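Local coordinates for ADP-dependent L-serine kinase SerK (Thermococcus kodakarensis KOD1, PDB 5X0J), which catalyses the ADP-dependent phosphorylation of free L-serine to O-phospho-L-serine, releasing AMP, in the first step from serine to cysteine, at residues 177-182 with 192-197; 129-134 with 184-189; 114-119 with 165-170. The protein carries 1 engineered substitution. All blocks are in the same frame, centred on the assembly; numbering follows the deposited sequence.

How the contacts relate
From the N terminus, contact 3 opens first, at 114-119 in helix 110-119. Contact 2 opens next, at 129-134. Contact 3 closes at 165-170 in helix 155-170, joining two helices. The chain then enters strand 175-179, where contact 1 opens at 177-182. Contact 2 closes at 184-189 in helix 182-190, tying this helix to helix 130-135. Contact 1 closes last, at 192-197. Contact 2 thus crosses both others, contacts 3 and 1 follow in series, and none nests. Contacts 1 and 2 touch through Tyr179 with Asp188 and Lys182 with Glu131. Contact 3 stands apart from both.

Contact 1 (177-182 with 192-197); sequences IYYGLK and GEIDYV
Ile177 and Ile194 mark the closest backbone approach, with their CA atoms 8.5 Å apart and no hydrogen bond between the segments. Side chains bridge the distance. Ile194 is the central residue. Its CG1 is flanked by the backbone N and C. With chi1 at 58°, CG2 and the end of the CG1 branch both face segment 177-182. The CG2 methyl touches CD1 of Ile177 at 4.0 Å and also meets the phenol oxygen OH of Tyr179 at 3.6 Å. The CD1 methyl reaches CE1 of the Tyr179 ring at 4.0 Å, from an oblique direction. Tyr179 and Ile194 approach from opposite directions, and both are buried. Ile177, which is partly exposed, adds the end of its CG1 branch, CD1.

The phenol has a polar partner as well as this apolar neighbour. Tyr179 OH is hydrogen-bonded to Asp188 OD2. This bond satisfies the buried hydroxyl and holds the far end of the ring beside helix 182-190. Ala185 of that helix touches both Tyr179 and Val197, so the helix covers this side of the two segments. Ile194 CD1 also packs against Ala185 O.

Both segments flank strand 98-107. Tyr179 pairs with Tyr103 through the backbone. Asp195 and Tyr196 both face Phe106, which makes a classic beta bulge where the chain enters strand 196-199. Gly192, just before, ends the helix in a Schellman motif. Strands 175-179 and 196-199 each run antiparallel to strand 98-107, which lies between them, and are joined by helix 182-190. This is a split beta-alpha-beta unit in the C-terminal domain. Its buried Tyr179 side chain lies about 6 Å from that of Trp102, a phosphoserine-binding residue.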
loop_
_atom_site.group_PDB
_atom_site.type_symbol
_atom_site.label_atom_id
_atom_site.label_comp_id
_atom_site.label_asym_id
_atom_site.label_seq_id
_atom_site.Cartn_x
_atom_site.Cartn_y
_atom_site.Cartn_z
ATOM N N ILE A 177 -0.260 -10.160 -3.688
ATOM C CA ILE A 177 -0.324 -10.006 -2.234
ATOM C C ILE A 177 0.764 -9.027 -1.820
ATOM O O ILE A 177 1.871 -9.079 -2.358
ATOM C CB ILE A 177 -0.079 -11.348 -1.499
ATOM C CG1 ILE A 177 -1.050 -12.430 -1.998
ATOM C CG2 ILE A 177 -0.182 -11.170 0.015
ATOM C CD1 ILE A 177 -0.755 -13.833 -1.503
ATOM N N TYR A 178 0.464 -8.153 -0.863
ATOM C CA TYR A 178 1.442 -7.204 -0.344
ATOM C C TYR A 178 1.860 -7.616 1.070
ATOM O O TYR A 178 1.005 -7.827 1.933
ATOM C CB TYR A 178 0.865 -5.786 -0.357
ATOM C CG TYR A 178 0.941 -5.128 -1.716
ATOM C CD1 TYR A 178 -0.006 -5.401 -2.704
ATOM C CD2 TYR A 178 1.961 -4.242 -2.008
ATOM C CE1 TYR A 178 0.070 -4.798 -3.955
ATOM C CE2 TYR A 178 2.049 -3.621 -3.250
ATOM C CZ TYR A 178 1.099 -3.901 -4.222
ATOM O OH TYR A 178 1.181 -3.283 -5.460
ATOM N N TYR A 179 3.171 -7.729 1.295
ATOM C CA TYR A 179 3.724 -8.137 2.594
ATOM C C TYR A 179 4.351 -6.982 3.332
ATOM O O TYR A 179 5.119 -6.240 2.751
ATOM C CB TYR A 179 4.803 -9.214 2.403
ATOM C CG TYR A 179 4.240 -10.577 2.104
ATOM C CD1 TYR A 179 3.797 -10.901 0.827
ATOM C CD2 TYR A 179 4.122 -11.539 3.106
ATOM C CE1 TYR A 179 3.252 -12.150 0.556
ATOM C CE2 TYR A 179 3.596 -12.793 2.842
ATOM C CZ TYR A 179 3.166 -13.096 1.566
ATOM O OH TYR A 179 2.618 -14.336 1.309
ATOM N N GLY A 180 4.049 -6.849 4.621
ATOM C CA GLY A 180 4.729 -5.881 5.463
ATOM C C GLY A 180 6.188 -6.198 5.751
ATOM O O GLY A 180 7.004 -5.296 5.893
ATOM N N LEU A 181 6.517 -7.492 5.838
ATOM C CA LEU A 181 7.876 -7.948 6.171
ATOM C C LEU A 181 8.359 -8.922 5.111
ATOM O O LEU A 181 7.683 -9.908 4.813
ATOM C CB LEU A 181 7.880 -8.645 7.528
ATOM C CG LEU A 181 7.511 -7.804 8.748
ATOM C CD1 LEU A 181 7.464 -8.707 9.979
ATOM C CD2 LEU A 181 8.487 -6.659 8.948
ATOM N N LYS A 182 9.545 -8.672 4.558
ATOM C CA LYS A 182 10.082 -9.549 3.524
ATOM C C LYS A 182 10.361 -10.959 4.043
ATOM O O LYS A 182 10.273 -11.925 3.294
ATOM C CB LYS A 182 11.331 -8.957 2.862
ATOM C CG LYS A 182 12.588 -8.911 3.711
ATOM C CD LYS A 182 13.712 -8.268 2.926
ATOM C CE LYS A 182 15.002 -8.281 3.716
ATOM N NZ LYS A 182 16.123 -7.687 2.940
ATOM N N GLY A 192 5.220 -22.576 -0.636
ATOM C CA GLY A 192 4.550 -22.552 -1.937
ATOM C C GLY A 192 3.384 -21.584 -2.081
ATOM O O GLY A 192 2.655 -21.643 -3.085
ATOM N N GLU A 193 3.206 -20.691 -1.106
ATOM C CA GLU A 193 2.086 -19.744 -1.075
ATOM C C GLU A 193 2.313 -18.545 -2.013
ATOM O O GLU A 193 1.360 -17.941 -2.501
ATOM C CB GLU A 193 1.844 -19.235 0.351
ATOM N N ILE A 194 3.576 -18.174 -2.211
ATOM C CA ILE A 194 3.959 -17.223 -3.261
ATOM C C ILE A 194 5.213 -17.715 -3.952
ATOM O O ILE A 194 5.893 -18.614 -3.455
ATOM C CB ILE A 194 4.211 -15.799 -2.722
ATOM C CG1 ILE A 194 5.309 -15.781 -1.645
ATOM C CG2 ILE A 194 2.920 -15.172 -2.200
ATOM C CD1 ILE A 194 5.902 -14.400 -1.457
ATOM N N ASP A 195 5.532 -17.100 -5.086
ATOM C CA ASP A 195 6.743 -17.417 -5.848
ATOM C C ASP A 195 7.822 -16.329 -5.768
ATOM O O ASP A 195 9.002 -16.637 -5.610
ATOM C CB ASP A 195 6.351 -17.717 -7.293
ATOM C CG ASP A 195 5.369 -18.877 -7.389
ATOM O OD1 ASP A 195 5.653 -19.934 -6.774
ATOM O OD2 ASP A 195 4.309 -18.739 -8.035
ATOM N N TYR A 196 7.422 -15.063 -5.861
ATOM C CA TYR A 196 8.366 -13.945 -5.934
ATOM C C TYR A 196 7.885 -12.777 -5.107
ATOM O O TYR A 196 6.683 -12.584 -4.940
ATOM C CB TYR A 196 8.587 -13.524 -7.405
ATOM C CG TYR A 196 9.628 -14.396 -8.050
ATOM C CD1 TYR A 196 9.287 -15.620 -8.612
ATOM C CD2 TYR A 196 10.971 -14.039 -8.017
ATOM C CE1 TYR A 196 10.261 -16.455 -9.143
ATOM C CE2 TYR A 196 11.953 -14.864 -8.546
ATOM C CZ TYR A 196 11.586 -16.069 -9.107
ATOM O OH TYR A 196 12.550 -16.902 -9.614
ATOM N N VAL A 197 8.841 -12.023 -4.570
ATOM C CA VAL A 197 8.556 -10.783 -3.853
ATOM C C VAL A 197 9.409 -9.664 -4.467
ATOM O O VAL A 197 10.503 -9.916 -4.979
ATOM C CB VAL A 197 8.780 -10.947 -2.322
ATOM C CG1 VAL A 197 10.238 -11.208 -1.985
ATOM C CG2 VAL A 197 8.295 -9.718 -1.558
#

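Contact 2 (129-134 with 184-189); sequences EAEEKA and DAREDM
Glu131 and Arg186 make the direct contact between two helices whose backbones stay well apart. The CA atoms of these two residues are 12.6 Å from each other, so the gap is spanned by two long side chains reaching from opposite directions. Little surface is buried.

The charged interaction is a salt bridge with a single direct hydrogen bond. Arg186 NH2 donates to Glu131 OE1 at 3.0 Å, with a bent N-H...O angle of 145°. The oxygen lies at the guanidinium edge, almost in its plane. The nitrogen meets OE1 on the syn side, 23° out of the carboxylate plane. Glu131 is extended beyond CG. Arg186 instead bends at its second torsion (chi2 -72°), then straightens toward the glutamate.

A water completes the link. It accepts from Arg186 NE at 2.8 Å and donates to Glu131 OE2, also at 2.8 Å. It too lies at the guanidinium edge, in plane. The second carboxylate oxygen is therefore joined to the arginine through solvent rather than directly.

In the fold, the pair connects helix 182-190 of the split beta-alpha-beta unit to the short helix 130-135. Both helices touch strand 141-144: Ala130 and Ala134 pack on Ala142, and the Arg186 side chain touches Val144.

Further charges surround the pair. Lys182 NZ forms a salt bridge with Glu131 OE2 at 2.7 Å and another with Glu135. The carboxylate of Glu131 is thus shared by two basic side chains and a water, which probably helps keep it ionised. Arg186 NH1 has a weak hydrogen bond to the backbone oxygen of Gly145.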
loop_
_atom_site.group_PDB
_atom_site.type_symbol
_atom_site.label_atom_id
_atom_site.label_comp_id
_atom_site.label_asym_id
_atom_site.label_seq_id
_atom_site.Cartn_x
_atom_site.Cartn_y
_atom_site.Cartn_z
ATOM N N GLU A 129 23.046 -9.384 -6.390
ATOM C CA GLU A 129 23.040 -8.341 -5.360
ATOM C C GLU A 129 21.829 -7.412 -5.455
ATOM O O GLU A 129 21.805 -6.366 -4.819
ATOM C CB GLU A 129 24.346 -7.545 -5.403
ATOM C CG GLU A 129 25.565 -8.335 -4.939
ATOM C CD GLU A 129 25.616 -8.577 -3.439
ATOM O OE1 GLU A 129 24.737 -8.068 -2.693
ATOM O OE2 GLU A 129 26.556 -9.277 -2.998
ATOM N N ALA A 130 20.818 -7.793 -6.229
ATOM C CA ALA A 130 19.622 -6.960 -6.392
ATOM C C ALA A 130 18.958 -6.585 -5.061
ATOM O O ALA A 130 18.606 -5.434 -4.870
ATOM C CB ALA A 130 18.612 -7.664 -7.287
ATOM N N GLU A 131 18.811 -7.543 -4.154
ATOM C CA GLU A 131 18.100 -7.292 -2.902
ATOM C C GLU A 131 18.747 -6.184 -2.089
ATOM O O GLU A 131 18.047 -5.266 -1.640
ATOM C CB GLU A 131 18.007 -8.561 -2.061
ATOM C CG GLU A 131 17.215 -8.371 -0.777
ATOM C CD GLU A 131 16.740 -9.657 -0.157
ATOM O OE1 GLU A 131 16.899 -10.734 -0.754
ATOM O OE2 GLU A 131 16.196 -9.596 0.963
ATOM N N GLU A 132 20.069 -6.258 -1.908
ATOM C CA GLU A 132 20.759 -5.224 -1.136
ATOM C C GLU A 132 20.811 -3.889 -1.871
ATOM O O GLU A 132 20.670 -2.839 -1.242
ATOM C CB GLU A 132 22.135 -5.692 -0.636
ATOM C CG GLU A 132 22.047 -6.659 0.550
ATOM C CD GLU A 132 21.151 -6.164 1.693
ATOM O OE1 GLU A 132 21.269 -4.989 2.105
ATOM O OE2 GLU A 132 20.314 -6.942 2.191
ATOM N N LYS A 133 20.934 -3.913 -3.199
ATOM C CA LYS A 133 20.805 -2.681 -3.976
ATOM C C LYS A 133 19.444 -2.015 -3.742
ATOM O O LYS A 133 19.361 -0.790 -3.562
ATOM C CB LYS A 133 21.017 -2.944 -5.472
ATOM C CG LYS A 133 22.452 -3.298 -5.850
ATOM C CD LYS A 133 22.537 -3.693 -7.301
ATOM C CE LYS A 133 23.933 -4.183 -7.634
ATOM N NZ LYS A 133 24.034 -4.402 -9.097
ATOM N N ALA A 134 18.384 -2.822 -3.724
ATOM C CA ALA A 134 17.032 -2.296 -3.499
ATOM C C ALA A 134 16.891 -1.748 -2.088
ATOM O O ALA A 134 16.316 -0.665 -1.913
ATOM C CB ALA A 134 15.994 -3.370 -3.751
ATOM N N ASP A 184 8.459 -12.594 6.063
ATOM C CA ASP A 184 7.188 -13.317 5.946
ATOM C C ASP A 184 6.952 -13.794 4.517
ATOM O O ASP A 184 6.442 -14.894 4.301
ATOM C CB ASP A 184 6.003 -12.459 6.390
ATOM C CG ASP A 184 6.002 -12.156 7.879
ATOM O OD1 ASP A 184 6.834 -12.675 8.642
ATOM O OD2 ASP A 184 5.125 -11.382 8.293
ATOM N N ALA A 185 7.311 -12.958 3.546
ATOM C CA ALA A 185 7.237 -13.340 2.136
ATOM C C ALA A 185 8.129 -14.557 1.879
ATOM O O ALA A 185 7.693 -15.507 1.231
ATOM C CB ALA A 185 7.629 -12.180 1.235
ATOM N N ARG A 186 9.360 -14.523 2.392
ATOM C CA ARG A 186 10.286 -15.661 2.255
ATOM C C ARG A 186 9.725 -16.936 2.905
ATOM O O ARG A 186 9.819 -18.016 2.327
ATOM C CB ARG A 186 11.653 -15.334 2.854
ATOM C CG ARG A 186 12.474 -14.299 2.094
ATOM C CD ARG A 186 13.027 -14.840 0.790
ATOM N NE ARG A 186 14.051 -13.962 0.217
ATOM C CZ ARG A 186 14.657 -14.168 -0.956
ATOM N NH1 ARG A 186 14.348 -15.223 -1.716
ATOM N NH2 ARG A 186 15.579 -13.306 -1.378
ATOM N N GLU A 187 9.129 -16.803 4.086
ATOM C CA GLU A 187 8.519 -17.953 4.770
ATOM C C GLU A 187 7.385 -18.556 3.938
ATOM O O GLU A 187 7.312 -19.776 3.789
ATOM C CB GLU A 187 8.007 -17.555 6.162
ATOM C CG GLU A 187 7.534 -18.727 7.020
ATOM C CD GLU A 187 6.873 -18.306 8.326
ATOM O OE1 GLU A 187 6.670 -17.091 8.558
ATOM N N ASP A 188 6.520 -17.710 3.382
ATOM C CA ASP A 188 5.411 -18.176 2.534
ATOM C C ASP A 188 5.884 -18.739 1.197
ATOM O O ASP A 188 5.241 -19.620 0.631
ATOM C CB ASP A 188 4.397 -17.051 2.288
ATOM C CG ASP A 188 3.604 -16.700 3.527
ATOM O OD1 ASP A 188 3.916 -17.231 4.628
ATOM O OD2 ASP A 188 2.665 -15.884 3.400
ATOM N N MET A 189 7.005 -18.229 0.710
ATOM C CA MET A 189 7.636 -18.753 -0.491
ATOM C C MET A 189 8.062 -20.207 -0.310
ATOM O O MET A 189 7.831 -21.031 -1.192
ATOM C CB MET A 189 8.838 -17.892 -0.843
ATOM C CG MET A 189 9.302 -18.008 -2.269
ATOM S SD MET A 189 10.667 -16.860 -2.472
ATOM C CE MET A 189 9.826 -15.277 -2.558
HETATM O O HOH W 1 15.094 -11.983 1.873
#

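Contact 3 (114-119 with 165-170); sequences VERLKK and LDEMSV
Arg116 carries the contact and meets both Glu167 and Met168. Its CB and CG lie against Met168 SD, each at 3.9 Å. The two chains run alongside each other, pointing opposite ways. The arginine then bends at its second and third torsions (chi3 -75°), which lays the guanidinium over the methionine. Met168 CG sits over one face of that group, offset toward the rim, and is 3.8 Å from Arg116 NH1. At the edge, Arg116 NH2 donates to Glu167 OE1 at 3.2 Å, with an N-H...O angle of 153°. The bond is part of a salt bridge. It lies in the guanidinium plane and uses the anti lone pair of OE1, on the side away from OE2. The carboxylate plane is turned 30° from the guanidinium. Arg116 NH2 also packs on Glu167 CB at 3.4 Å.

Both charges have second partners. Arg116 NH1 forms a salt bridge with Glu171, and Glu167 OE2 forms one with Lys163.

The contact joins the end of helix 110-119, which follows strand 98-107, to the end of helix 155-170, which leads into strand 175-179. Both helices lie across the sheet from helix 182-190.

Leu117 comes next, buried on the inner side of the helix pair. It packs on Val161 and Val164 of helix 155-170.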
loop_
_atom_site.group_PDB
_atom_site.type_symbol
_atom_site.label_atom_id
_atom_site.label_comp_id
_atom_site.label_asym_id
_atom_site.label_seq_id
_atom_site.Cartn_x
_atom_site.Cartn_y
_atom_site.Cartn_z
ATOM N N VAL A 114 7.941 -11.269 -16.043
ATOM C CA VAL A 114 9.126 -10.609 -16.619
ATOM C C VAL A 114 8.855 -10.073 -18.035
ATOM O O VAL A 114 9.225 -8.935 -18.356
ATOM C CB VAL A 114 10.363 -11.536 -16.584
ATOM C CG1 VAL A 114 11.529 -10.939 -17.376
ATOM C CG2 VAL A 114 10.782 -11.797 -15.145
ATOM N N GLU A 115 8.213 -10.882 -18.877
ATOM C CA GLU A 115 7.805 -10.497 -20.242
ATOM C C GLU A 115 6.960 -9.226 -20.227
ATOM O O GLU A 115 7.158 -8.297 -21.020
ATOM C CB GLU A 115 7.005 -11.648 -20.888
ATOM C CG GLU A 115 6.427 -11.381 -22.273
ATOM C CD GLU A 115 5.802 -12.621 -22.897
ATOM O OE1 GLU A 115 5.047 -13.332 -22.196
ATOM O OE2 GLU A 115 6.055 -12.873 -24.092
ATOM N N ARG A 116 5.975 -9.206 -19.324
ATOM C CA ARG A 116 5.088 -8.038 -19.201
ATOM C C ARG A 116 5.826 -6.806 -18.675
ATOM O O ARG A 116 5.575 -5.694 -19.138
ATOM C CB ARG A 116 3.857 -8.340 -18.330
ATOM C CG ARG A 116 2.785 -9.163 -19.031
ATOM C CD ARG A 116 1.979 -8.332 -20.022
ATOM N NE ARG A 116 1.012 -7.441 -19.381
ATOM C CZ ARG A 116 -0.185 -7.806 -18.919
ATOM N NH1 ARG A 116 -0.597 -9.061 -19.011
ATOM N NH2 ARG A 116 -0.978 -6.899 -18.352
ATOM N N LEU A 117 6.723 -6.995 -17.712
ATOM C CA LEU A 117 7.570 -5.895 -17.238
ATOM C C LEU A 117 8.431 -5.311 -18.371
ATOM O O LEU A 117 8.492 -4.090 -18.553
ATOM C CB LEU A 117 8.452 -6.362 -16.082
ATOM C CG LEU A 117 7.724 -6.717 -14.780
ATOM C CD1 LEU A 117 8.730 -7.325 -13.817
ATOM C CD2 LEU A 117 7.042 -5.509 -14.138
ATOM N N LYS A 118 9.053 -6.189 -19.153
ATOM C CA LYS A 118 9.871 -5.748 -20.284
ATOM C C LYS A 118 9.029 -5.046 -21.353
ATOM O O LYS A 118 9.472 -4.032 -21.907
ATOM C CB LYS A 118 10.660 -6.918 -20.863
ATOM C CG LYS A 118 11.793 -7.361 -19.956
ATOM C CD LYS A 118 12.559 -8.540 -20.533
ATOM C CE LYS A 118 13.728 -8.899 -19.643
ATOM N NZ LYS A 118 14.637 -9.882 -20.276
ATOM N N LYS A 119 7.805 -5.519 -21.596
ATOM C CA LYS A 119 6.921 -4.849 -22.575
ATOM C C LYS A 119 6.580 -3.424 -22.134
ATOM O O LYS A 119 6.439 -2.526 -22.967
ATOM C CB LYS A 119 5.637 -5.653 -22.818
ATOM C CG LYS A 119 4.733 -5.077 -23.906
ATOM C CD LYS A 119 3.622 -4.190 -23.333
ATOM C CE LYS A 119 2.830 -3.481 -24.427
ATOM N NZ LYS A 119 1.739 -2.629 -23.873
ATOM N N LEU A 165 1.681 -5.400 -12.376
ATOM C CA LEU A 165 1.151 -6.344 -11.394
ATOM C C LEU A 165 -0.348 -6.157 -11.203
ATOM O O LEU A 165 -1.083 -7.139 -11.103
ATOM C CB LEU A 165 1.869 -6.200 -10.052
ATOM C CG LEU A 165 3.366 -6.510 -10.043
ATOM C CD1 LEU A 165 3.934 -6.218 -8.663
ATOM C CD2 LEU A 165 3.648 -7.942 -10.467
ATOM N N ASP A 166 -0.798 -4.900 -11.176
ATOM C CA ASP A 166 -2.232 -4.587 -11.087
ATOM C C ASP A 166 -2.999 -5.209 -12.248
ATOM O O ASP A 166 -4.001 -5.894 -12.053
ATOM C CB ASP A 166 -2.419 -3.072 -11.077
ATOM C CG ASP A 166 -3.811 -2.638 -10.687
ATOM O OD1 ASP A 166 -4.374 -3.177 -9.708
ATOM O OD2 ASP A 166 -4.318 -1.701 -11.337
ATOM N N GLU A 167 -2.503 -4.992 -13.458
ATOM C CA GLU A 167 -3.151 -5.540 -14.641
ATOM C C GLU A 167 -3.180 -7.066 -14.647
ATOM O O GLU A 167 -4.207 -7.666 -14.960
ATOM C CB GLU A 167 -2.458 -5.042 -15.899
ATOM C CG GLU A 167 -2.642 -3.554 -16.130
ATOM C CD GLU A 167 -1.738 -3.005 -17.219
ATOM O OE1 GLU A 167 -0.986 -3.778 -17.851
ATOM O OE2 GLU A 167 -1.781 -1.779 -17.441
ATOM N N MET A 168 -2.054 -7.684 -14.311
ATOM C CA MET A 168 -1.983 -9.145 -14.289
ATOM C C MET A 168 -2.884 -9.735 -13.215
ATOM O O MET A 168 -3.455 -10.806 -13.414
ATOM C CB MET A 168 -0.543 -9.622 -14.128
ATOM C CG MET A 168 0.324 -9.275 -15.331
ATOM S SD MET A 168 1.997 -9.928 -15.261
ATOM C CE MET A 168 1.699 -11.627 -15.773
ATOM N N SER A 169 -3.011 -9.031 -12.094
ATOM C CA SER A 169 -3.931 -9.410 -11.017
ATOM C C SER A 169 -5.388 -9.364 -11.489
ATOM O O SER A 169 -6.163 -10.305 -11.291
ATOM C CB SER A 169 -3.703 -8.479 -9.825
ATOM O OG SER A 169 -4.738 -8.549 -8.870
ATOM N N VAL A 170 -5.755 -8.261 -12.133
ATOM C CA VAL A 170 -7.121 -8.105 -12.668
ATOM C C VAL A 170 -7.429 -9.154 -13.736
ATOM O O VAL A 170 -8.550 -9.674 -13.794
ATOM C CB VAL A 170 -7.345 -6.672 -13.193
ATOM C CG1 VAL A 170 -8.660 -6.546 -13.958
ATOM C CG2 VAL A 170 -7.321 -5.685 -12.028
#